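Kinesin-like protein KAR3 (Saccharomyces cerevisiae, PDB 1F9V) is a kinesin-related motor protein whose motor domain binds ADP and magnesium and probably hydrolyses ATP to move along microtubules. Local coordinates at residues V51-I59 with L332-L343; L245-V253 with T264-L274. The protein carries 2 engineered substitutions. All coordinates share one frame; numbering follows the deposited sequence.

Both contacts belong to one kinesin motor domain, and their centres lie about 20 Å apart. They hold different elements. Contact 1 joins the edge of a small three-stranded sheet to the C-terminal helix 325-338 and the tail after it. Contact 2 joins the loop after strand 235-244 to helix 258-281. Along the chain, contact 2 is nested inside the loop closed by contact 1. Both are partly buried. In contact 1 the polar Asp57 and Asn339 are themselves buried, while Arg342 is exposed. A salt bridge and a hydrogen bond from a side-chain amide to a backbone carbonyl pin it. Contact 2 rests mainly on methyl packing by buried leucines and one bridging water, with Arg250 exposed. The two meet where Phe334 CE2 touches Leu271 O.

Contact 1 of 2, residues V51-I59 with L332-L343; sequences VHEFKFDKI and LRFASKVNSTRL
Asp57 OD1 is gripped by two donors. This contact fixes the edge strand 51-56 of the small antiparallel sheet to the C-terminal helix 325-338 of the kinesin motor domain. Arg342 NH2 reaches Asp57 OD1 at 2.7 Å on the syn side, tilted from the carboxylate plane, in a nearly straight salt bridge (170°). Water 2 also donates to OD1 and accepts from Arg342 NH1. The Arg342 side chain is about 5 Å from a bound ADP. Asp57 OD2 accepts from the backbone N of Val7, and water 3 donates to both Asp57 OD2 and Asn339 OD1. Leu332 CB sits over the centre of one Phe54 ring face, 3.7 Å from its centroid, a CH-pi contact. Ser336 OG, at the ring edge, donates to Leu332 O at 2.8 Å. With an alanine in place of Phe54, Leu332 CB would probably lose the ring face it lies on, and a gap would open between strand and helix. Leu332 forks, CD1 against Phe54 and CD2 against Phe56. Phe56 CG lies anti to the carbonyl carbon (chi1 -59°), which swings the ring to the helix, where CE1 meets Ala335 CB at 3.4 Å. Beyond the helix, Asn339 ND2 donates to Lys55 O at 3.0 Å.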
loop_
_atom_site.group_PDB
_atom_site.type_symbol
_atom_site.label_atom_id
_atom_site.label_comp_id
_atom_site.label_asym_id
_atom_site.label_seq_id
_atom_site.Cartn_x
_atom_site.Cartn_y
_atom_site.Cartn_z
ATOM N N VAL A 51 -4.653 0.669 28.182
ATOM C CA VAL A 51 -5.399 0.660 26.937
ATOM C C VAL A 51 -4.653 1.490 25.897
ATOM O O VAL A 51 -4.359 2.658 26.130
ATOM C CB VAL A 51 -6.815 1.240 27.138
ATOM C CG1 VAL A 51 -7.617 1.120 25.851
ATOM C CG2 VAL A 51 -7.526 0.492 28.263
ATOM N N HIS A 52 -4.330 0.872 24.766
ATOM C CA HIS A 52 -3.626 1.559 23.688
ATOM C C HIS A 52 -4.647 2.136 22.718
ATOM O O HIS A 52 -5.392 1.392 22.079
ATOM C CB HIS A 52 -2.714 0.586 22.937
ATOM C CG HIS A 52 -1.697 -0.081 23.806
ATOM N ND1 HIS A 52 -1.952 -1.246 24.494
ATOM C CD2 HIS A 52 -0.415 0.250 24.091
ATOM C CE1 HIS A 52 -0.874 -1.605 25.166
ATOM N NE2 HIS A 52 0.072 -0.714 24.939
ATOM N N GLU A 53 -4.688 3.460 22.612
ATOM C CA GLU A 53 -5.623 4.105 21.705
ATOM C C GLU A 53 -4.909 4.562 20.440
ATOM O O GLU A 53 -3.753 4.997 20.487
ATOM C CB GLU A 53 -6.291 5.316 22.360
ATOM C CG GLU A 53 -7.186 6.098 21.386
ATOM C CD GLU A 53 -8.190 7.003 22.081
ATOM O OE1 GLU A 53 -9.378 6.618 22.163
ATOM O OE2 GLU A 53 -7.794 8.098 22.540
ATOM N N PHE A 54 -5.610 4.459 19.316
ATOM C CA PHE A 54 -5.074 4.867 18.025
ATOM C C PHE A 54 -6.169 5.556 17.223
ATOM O O PHE A 54 -7.352 5.233 17.357
ATOM C CB PHE A 54 -4.569 3.651 17.244
ATOM C CG PHE A 54 -3.559 2.825 17.988
ATOM C CD1 PHE A 54 -2.218 3.189 17.998
ATOM C CD2 PHE A 54 -3.945 1.685 18.679
ATOM C CE1 PHE A 54 -1.269 2.426 18.688
ATOM C CE2 PHE A 54 -3.010 0.911 19.375
ATOM C CZ PHE A 54 -1.664 1.285 19.379
ATOM N N LYS A 55 -5.769 6.516 16.395
ATOM C CA LYS A 55 -6.702 7.243 15.541
ATOM C C LYS A 55 -6.133 7.251 14.126
ATOM O O LYS A 55 -4.929 7.474 13.938
ATOM C CB LYS A 55 -6.887 8.679 16.038
ATOM C CG LYS A 55 -7.819 8.782 17.237
ATOM C CD LYS A 55 -7.980 10.207 17.722
ATOM C CE LYS A 55 -7.837 10.264 19.236
ATOM N NZ LYS A 55 -9.073 10.753 19.898
ATOM N N PHE A 56 -7.000 6.993 13.149
ATOM C CA PHE A 56 -6.614 6.953 11.743
ATOM C C PHE A 56 -7.680 7.638 10.909
ATOM O O PHE A 56 -8.725 8.030 11.423
ATOM C CB PHE A 56 -6.436 5.500 11.289
ATOM C CG PHE A 56 -5.390 4.751 12.076
ATOM C CD1 PHE A 56 -4.052 5.141 12.025
ATOM C CD2 PHE A 56 -5.746 3.690 12.908
ATOM C CE1 PHE A 56 -3.085 4.496 12.791
ATOM C CE2 PHE A 56 -4.782 3.031 13.682
ATOM C CZ PHE A 56 -3.450 3.435 13.625
ATOM N N ASP A 57 -7.421 7.799 9.618
ATOM C CA ASP A 57 -8.388 8.451 8.751
ATOM C C ASP A 57 -9.624 7.575 8.593
ATOM O O ASP A 57 -10.732 8.071 8.384
ATOM C CB ASP A 57 -7.743 8.749 7.394
ATOM C CG ASP A 57 -6.639 9.787 7.506
ATOM O OD1 ASP A 57 -6.956 10.983 7.662
ATOM O OD2 ASP A 57 -5.455 9.409 7.459
ATOM N N LYS A 58 -9.428 6.267 8.709
ATOM C CA LYS A 58 -10.531 5.324 8.593
ATOM C C LYS A 58 -10.110 3.975 9.138
ATOM O O LYS A 58 -8.957 3.562 8.998
ATOM C CB LYS A 58 -10.955 5.174 7.126
ATOM C CG LYS A 58 -12.114 4.203 6.908
ATOM C CD LYS A 58 -13.444 4.900 6.592
ATOM C CE LYS A 58 -13.410 6.408 6.817
ATOM N NZ LYS A 58 -14.397 7.131 5.951
ATOM N N ILE A 59 -11.042 3.289 9.785
ATOM C CA ILE A 59 -10.749 1.970 10.312
ATOM C C ILE A 59 -11.824 1.033 9.799
ATOM O O ILE A 59 -13.008 1.247 10.038
ATOM C CB ILE A 59 -10.731 1.944 11.855
ATOM C CG1 ILE A 59 -9.670 2.916 12.380
ATOM C CG2 ILE A 59 -10.405 0.532 12.343
ATOM C CD1 ILE A 59 -9.626 3.038 13.891
ATOM N N LEU A 332 0.163 -1.236 14.522
ATOM C CA LEU A 332 -0.564 -0.011 14.827
ATOM C C LEU A 332 0.405 1.092 15.220
ATOM O O LEU A 332 0.149 2.273 14.972
ATOM C CB LEU A 332 -1.587 -0.258 15.946
ATOM C CG LEU A 332 -2.778 -1.126 15.510
ATOM C CD1 LEU A 332 -3.616 -1.522 16.722
ATOM C CD2 LEU A 332 -3.624 -0.359 14.503
ATOM N N ARG A 333 1.524 0.715 15.829
ATOM C CA ARG A 333 2.514 1.714 16.197
ATOM C C ARG A 333 3.179 2.228 14.907
ATOM O O ARG A 333 3.490 3.417 14.793
ATOM C CB ARG A 333 3.541 1.116 17.156
ATOM C CG ARG A 333 3.216 1.398 18.623
ATOM C CD ARG A 333 4.226 0.752 19.567
ATOM N NE ARG A 333 3.540 -0.043 20.576
ATOM C CZ ARG A 333 3.674 -1.357 20.716
ATOM N NH1 ARG A 333 4.475 -2.039 19.913
ATOM N NH2 ARG A 333 2.979 -1.992 21.643
ATOM N N PHE A 334 3.382 1.340 13.936
ATOM C CA PHE A 334 3.962 1.766 12.661
ATOM C C PHE A 334 2.957 2.707 11.984
ATOM O O PHE A 334 3.321 3.780 11.495
ATOM C CB PHE A 334 4.232 0.564 11.750
ATOM C CG PHE A 334 4.749 0.944 10.379
ATOM C CD1 PHE A 334 3.869 1.188 9.332
ATOM C CD2 PHE A 334 6.117 1.067 10.144
ATOM C CE1 PHE A 334 4.343 1.550 8.065
ATOM C CE2 PHE A 334 6.595 1.427 8.881
ATOM C CZ PHE A 334 5.709 1.666 7.848
ATOM N N ALA A 335 1.689 2.300 11.961
ATOM C CA ALA A 335 0.631 3.109 11.360
ATOM C C ALA A 335 0.589 4.504 11.965
ATOM O O ALA A 335 0.418 5.490 11.250
ATOM C CB ALA A 335 -0.716 2.424 11.548
ATOM N N SER A 336 0.728 4.583 13.288
ATOM C CA SER A 336 0.720 5.865 13.990
ATOM C C SER A 336 1.914 6.732 13.575
ATOM O O SER A 336 1.803 7.957 13.468
ATOM C CB SER A 336 0.758 5.639 15.508
ATOM O OG SER A 336 -0.362 4.877 15.937
ATOM N N LYS A 337 3.056 6.091 13.344
ATOM C CA LYS A 337 4.250 6.816 12.934
ATOM C C LYS A 337 4.073 7.425 11.542
ATOM O O LYS A 337 4.528 8.543 11.281
ATOM C CB LYS A 337 5.460 5.884 12.937
ATOM C CG LYS A 337 6.721 6.529 12.380
ATOM C CD LYS A 337 7.873 5.543 12.324
ATOM C CE LYS A 337 9.121 6.194 11.759
ATOM N NZ LYS A 337 10.323 5.356 12.014
ATOM N N VAL A 338 3.394 6.709 10.650
ATOM C CA VAL A 338 3.214 7.239 9.307
ATOM C C VAL A 338 2.048 8.228 9.184
ATOM O O VAL A 338 1.863 8.844 8.140
ATOM C CB VAL A 338 3.089 6.101 8.268
ATOM C CG1 VAL A 338 4.403 5.354 8.185
ATOM C CG2 VAL A 338 1.977 5.147 8.642
ATOM N N ASN A 339 1.267 8.385 10.254
ATOM C CA ASN A 339 0.164 9.349 10.262
ATOM C C ASN A 339 0.851 10.704 10.070
ATOM O O ASN A 339 1.868 10.970 10.712
ATOM C CB ASN A 339 -0.528 9.363 11.632
ATOM C CG ASN A 339 -1.791 8.522 11.675
ATOM O OD1 ASN A 339 -2.439 8.286 10.658
ATOM N ND2 ASN A 339 -2.153 8.069 12.878
ATOM N N SER A 340 0.317 11.562 9.210
ATOM C CA SER A 340 0.941 12.871 9.005
ATOM C C SER A 340 0.428 13.895 10.022
ATOM O O SER A 340 -0.527 13.625 10.761
ATOM C CB SER A 340 0.680 13.369 7.579
ATOM O OG SER A 340 -0.568 14.029 7.488
ATOM N N THR A 341 1.060 15.067 10.062
ATOM C CA THR A 341 0.665 16.115 10.997
ATOM C C THR A 341 -0.681 16.733 10.639
ATOM O O THR A 341 -1.090 17.751 11.199
ATOM C CB THR A 341 1.737 17.222 11.086
ATOM O OG1 THR A 341 2.030 17.725 9.776
ATOM C CG2 THR A 341 3.009 16.664 11.710
ATOM N N ARG A 342 -1.364 16.112 9.690
ATOM C CA ARG A 342 -2.685 16.555 9.290
ATOM C C ARG A 342 -3.635 16.011 10.366
ATOM O O ARG A 342 -4.666 16.607 10.677
ATOM C CB ARG A 342 -3.032 15.946 7.930
ATOM C CG ARG A 342 -4.512 15.837 7.633
ATOM C CD ARG A 342 -4.758 15.748 6.131
ATOM N NE ARG A 342 -6.119 15.315 5.825
ATOM C CZ ARG A 342 -6.655 14.180 6.265
ATOM N NH1 ARG A 342 -7.901 13.868 5.936
ATOM N NH2 ARG A 342 -5.944 13.359 7.033
ATOM N N LEU A 343 -3.237 14.888 10.954
ATOM C CA LEU A 343 -4.033 14.195 11.957
ATOM C C LEU A 343 -3.382 14.142 13.338
ATOM O O LEU A 343 -4.042 14.365 14.356
ATOM C CB LEU A 343 -4.314 12.771 11.452
ATOM C CG LEU A 343 -5.081 11.757 12.301
ATOM C CD1 LEU A 343 -5.746 10.743 11.378
ATOM C CD2 LEU A 343 -4.131 11.056 13.258
HETATM O O HOH W 1 -2.798 6.705 16.524
HETATM O O HOH W 2 -9.426 11.894 7.626
HETATM O O HOH W 3 -3.137 10.046 8.874
#

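Contact 2 of 2, residues L245-V253 with T264-L274; sequences LAGSERINV and TQNINKSLSCL
This contact packs a loop against a helix by apolar side chains, with a polar, water-bridged patch around Arg250 and Asn268. It sits in the switch II region of the kinesin motor domain. Segment 245-253 carries the Leu-Ala-Gly-Ser-Glu sequence that follows strand 235-244, and helix 258-281 is the switch II helix. Gly247 lies about 7 Å from bound ADP and about 8 Å from the magnesium ion. The helix offers a row of branched side chains to the loop. At one end Leu245 and Leu274 meet tip to tip, CD1 to CD2 at 3.7 Å. Leu245 also slides past Leu271 in the opposite direction. Leu271 CD1 presses on Ser248 CA at 3.6 Å and on its CB. Ile267 packs against the loop backbone with CG2, 3.6 Å from Gly247 O, while its CG1 lies near Ala246 CB. His218 of strand 218-228 touches both Leu245 and Leu271, and its NE2 is hydrogen-bonded to Ser270 OG.

The other end of the loop closes on Thr264. Its OG1 is anti to the carbonyl carbon (chi1 -59°) and bonds Arg260 O within the helix, which leaves CG2 to meet Ile251 CB at 3.8 Å. The Val253 and Gln265 side chains cross at about a right angle, CG2 against CG. Arg250 bends back at chi2 and chi3, and its NH2 comes within 3.3 Å of Asn268 OD1. Water 4 lies over one face of that guanidinium. This water accepts from Ile251 N and donates to Glu249 O and to Asn268 OD1, the latter at 2.7 Å.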
loop_
_atom_site.group_PDB
_atom_site.type_symbol
_atom_site.label_atom_id
_atom_site.label_comp_id
_atom_site.label_asym_id
_atom_site.label_seq_id
_atom_site.Cartn_x
_atom_site.Cartn_y
_atom_site.Cartn_z
ATOM N N LEU A 245 3.435 -5.000 0.584
ATOM C CA LEU A 245 4.717 -5.095 1.273
ATOM C C LEU A 245 5.072 -6.447 1.870
ATOM O O LEU A 245 4.218 -7.308 2.066
ATOM C CB LEU A 245 4.786 -4.036 2.382
ATOM C CG LEU A 245 4.708 -2.564 1.964
ATOM C CD1 LEU A 245 4.455 -1.689 3.189
ATOM C CD2 LEU A 245 6.007 -2.150 1.282
ATOM N N ALA A 246 6.357 -6.631 2.147
ATOM C CA ALA A 246 6.828 -7.852 2.781
ATOM C C ALA A 246 6.239 -7.866 4.202
ATOM O O ALA A 246 6.008 -6.804 4.790
ATOM C CB ALA A 246 8.357 -7.844 2.854
ATOM N N GLY A 247 6.000 -9.056 4.750
ATOM C CA GLY A 247 5.459 -9.151 6.100
ATOM C C GLY A 247 6.279 -8.367 7.112
ATOM O O GLY A 247 7.509 -8.440 7.120
ATOM N N SER A 248 5.601 -7.638 7.995
ATOM C CA SER A 248 6.276 -6.813 8.993
ATOM C C SER A 248 6.587 -7.496 10.325
ATOM O O SER A 248 7.118 -6.852 11.229
ATOM C CB SER A 248 5.429 -5.575 9.283
ATOM O OG SER A 248 4.151 -5.969 9.768
ATOM N N GLU A 249 6.260 -8.783 10.452
ATOM C CA GLU A 249 6.488 -9.501 11.711
ATOM C C GLU A 249 7.914 -9.363 12.221
ATOM O O GLU A 249 8.871 -9.502 11.461
ATOM C CB GLU A 249 6.128 -10.985 11.574
ATOM C CG GLU A 249 6.826 -11.708 10.444
ATOM C CD GLU A 249 6.007 -11.712 9.163
ATOM O OE1 GLU A 249 5.190 -10.783 8.962
ATOM O OE2 GLU A 249 6.185 -12.649 8.357
ATOM N N ARG A 250 8.039 -9.087 13.518
ATOM C CA ARG A 250 9.336 -8.913 14.153
ATOM C C ARG A 250 10.052 -10.240 14.355
ATOM O O ARG A 250 9.600 -11.091 15.122
ATOM C CB ARG A 250 9.174 -8.211 15.505
ATOM C CG ARG A 250 10.491 -7.934 16.217
ATOM C CD ARG A 250 10.770 -6.442 16.286
ATOM N NE ARG A 250 11.622 -5.973 15.192
ATOM C CZ ARG A 250 11.190 -5.699 13.962
ATOM N NH1 ARG A 250 9.909 -5.850 13.651
ATOM N NH2 ARG A 250 12.042 -5.262 13.043
ATOM N N ILE A 251 11.169 -10.406 13.655
ATOM C CA ILE A 251 11.983 -11.613 13.748
ATOM C C ILE A 251 13.266 -11.241 14.480
ATOM O O ILE A 251 13.949 -10.293 14.097
ATOM C CB ILE A 251 12.356 -12.148 12.349
ATOM C CG1 ILE A 251 11.098 -12.264 11.485
ATOM C CG2 ILE A 251 13.062 -13.495 12.474
ATOM C CD1 ILE A 251 10.207 -13.435 11.844
ATOM N N ASN A 252 13.588 -11.973 15.541
ATOM C CA ASN A 252 14.799 -11.697 16.304
ATOM C C ASN A 252 16.026 -11.932 15.419
ATOM O O ASN A 252 16.403 -13.074 15.150
ATOM C CB ASN A 252 14.854 -12.596 17.539
ATOM C CG ASN A 252 15.956 -12.202 18.493
ATOM O OD1 ASN A 252 16.993 -11.678 18.082
ATOM N ND2 ASN A 252 15.740 -12.452 19.778
ATOM N N VAL A 253 16.644 -10.846 14.966
ATOM C CA VAL A 253 17.811 -10.940 14.095
ATOM C C VAL A 253 18.949 -11.735 14.722
ATOM O O VAL A 253 19.808 -12.267 14.018
ATOM C CB VAL A 253 18.326 -9.534 13.697
ATOM C CG1 VAL A 253 19.634 -9.230 14.409
ATOM C CG2 VAL A 253 18.507 -9.462 12.182
ATOM N N THR A 264 15.798 -11.077 6.597
ATOM C CA THR A 264 15.283 -10.374 7.769
ATOM C C THR A 264 15.894 -8.984 7.867
ATOM O O THR A 264 15.200 -8.007 8.142
ATOM C CB THR A 264 15.609 -11.145 9.066
ATOM O OG1 THR A 264 15.022 -12.449 8.999
ATOM C CG2 THR A 264 15.073 -10.404 10.284
ATOM N N GLN A 265 17.201 -8.899 7.643
ATOM C CA GLN A 265 17.899 -7.626 7.708
ATOM C C GLN A 265 17.387 -6.666 6.642
ATOM O O GLN A 265 17.182 -5.488 6.907
ATOM C CB GLN A 265 19.405 -7.836 7.530
ATOM C CG GLN A 265 20.058 -8.584 8.680
ATOM C CD GLN A 265 21.520 -8.888 8.422
ATOM O OE1 GLN A 265 21.905 -9.268 7.315
ATOM N NE2 GLN A 265 22.345 -8.723 9.448
ATOM N N ASN A 266 17.178 -7.181 5.436
ATOM C CA ASN A 266 16.699 -6.358 4.329
ATOM C C ASN A 266 15.247 -5.909 4.515
ATOM O O ASN A 266 14.893 -4.775 4.180
ATOM C CB ASN A 266 16.853 -7.120 3.007
ATOM C CG ASN A 266 18.279 -7.079 2.478
ATOM O OD1 ASN A 266 18.930 -6.033 2.503
ATOM N ND2 ASN A 266 18.770 -8.217 2.003
ATOM N N ILE A 267 14.408 -6.794 5.043
ATOM C CA ILE A 267 13.010 -6.445 5.276
ATOM C C ILE A 267 12.953 -5.399 6.389
ATOM O O ILE A 267 12.256 -4.395 6.270
ATOM C CB ILE A 267 12.180 -7.688 5.682
ATOM C CG1 ILE A 267 12.062 -8.637 4.487
ATOM C CG2 ILE A 267 10.798 -7.265 6.178
ATOM C CD1 ILE A 267 11.633 -10.043 4.858
ATOM N N ASN A 268 13.711 -5.629 7.457
ATOM C CA ASN A 268 13.746 -4.702 8.581
ATOM C C ASN A 268 14.172 -3.314 8.114
ATOM O O ASN A 268 13.513 -2.316 8.406
ATOM C CB ASN A 268 14.731 -5.185 9.646
ATOM C CG ASN A 268 14.193 -6.344 10.468
ATOM O OD1 ASN A 268 13.054 -6.779 10.292
ATOM N ND2 ASN A 268 15.020 -6.851 11.375
ATOM N N LYS A 269 15.283 -3.254 7.389
ATOM C CA LYS A 269 15.803 -1.982 6.899
ATOM C C LYS A 269 14.833 -1.289 5.945
ATOM O O LYS A 269 14.598 -0.080 6.047
ATOM C CB LYS A 269 17.142 -2.203 6.188
ATOM C CG LYS A 269 18.317 -1.529 6.863
ATOM C CD LYS A 269 18.651 -2.200 8.186
ATOM C CE LYS A 269 19.458 -3.472 7.976
ATOM N NZ LYS A 269 19.060 -4.530 8.942
ATOM N N SER A 270 14.277 -2.061 5.018
ATOM C CA SER A 270 13.352 -1.528 4.030
ATOM C C SER A 270 12.084 -0.962 4.672
ATOM O O SER A 270 11.666 0.149 4.351
ATOM C CB SER A 270 12.994 -2.622 3.010
ATOM O OG SER A 270 12.145 -2.107 2.003
ATOM N N LEU A 271 11.475 -1.717 5.582
ATOM C CA LEU A 271 10.256 -1.243 6.237
ATOM C C LEU A 271 10.549 -0.058 7.151
ATOM O O LEU A 271 9.759 0.883 7.233
ATOM C CB LEU A 271 9.592 -2.381 7.019
ATOM C CG LEU A 271 8.976 -3.482 6.145
ATOM C CD1 LEU A 271 8.306 -4.523 7.043
ATOM C CD2 LEU A 271 7.964 -2.885 5.157
ATOM N N SER A 272 11.690 -0.100 7.828
ATOM C CA SER A 272 12.078 0.990 8.710
ATOM C C SER A 272 12.250 2.276 7.900
ATOM O O SER A 272 11.772 3.347 8.285
ATOM C CB SER A 272 13.392 0.653 9.406
ATOM O OG SER A 272 13.915 1.799 10.048
ATOM N N CYS A 273 12.939 2.154 6.767
ATOM C CA CYS A 273 13.183 3.294 5.900
ATOM C C CYS A 273 11.867 3.853 5.357
ATOM O O CYS A 273 11.666 5.064 5.324
ATOM C CB CYS A 273 14.097 2.886 4.736
ATOM S SG CYS A 273 14.395 4.219 3.555
ATOM N N LEU A 274 10.973 2.971 4.926
ATOM C CA LEU A 274 9.686 3.419 4.402
ATOM C C LEU A 274 8.952 4.247 5.455
ATOM O O LEU A 274 8.436 5.324 5.163
ATOM C CB LEU A 274 8.830 2.217 3.993
ATOM C CG LEU A 274 7.418 2.543 3.492
ATOM C CD1 LEU A 274 7.493 3.376 2.218
ATOM C CD2 LEU A 274 6.660 1.255 3.244
HETATM O O HOH W 4 11.642 -8.179 12.106
#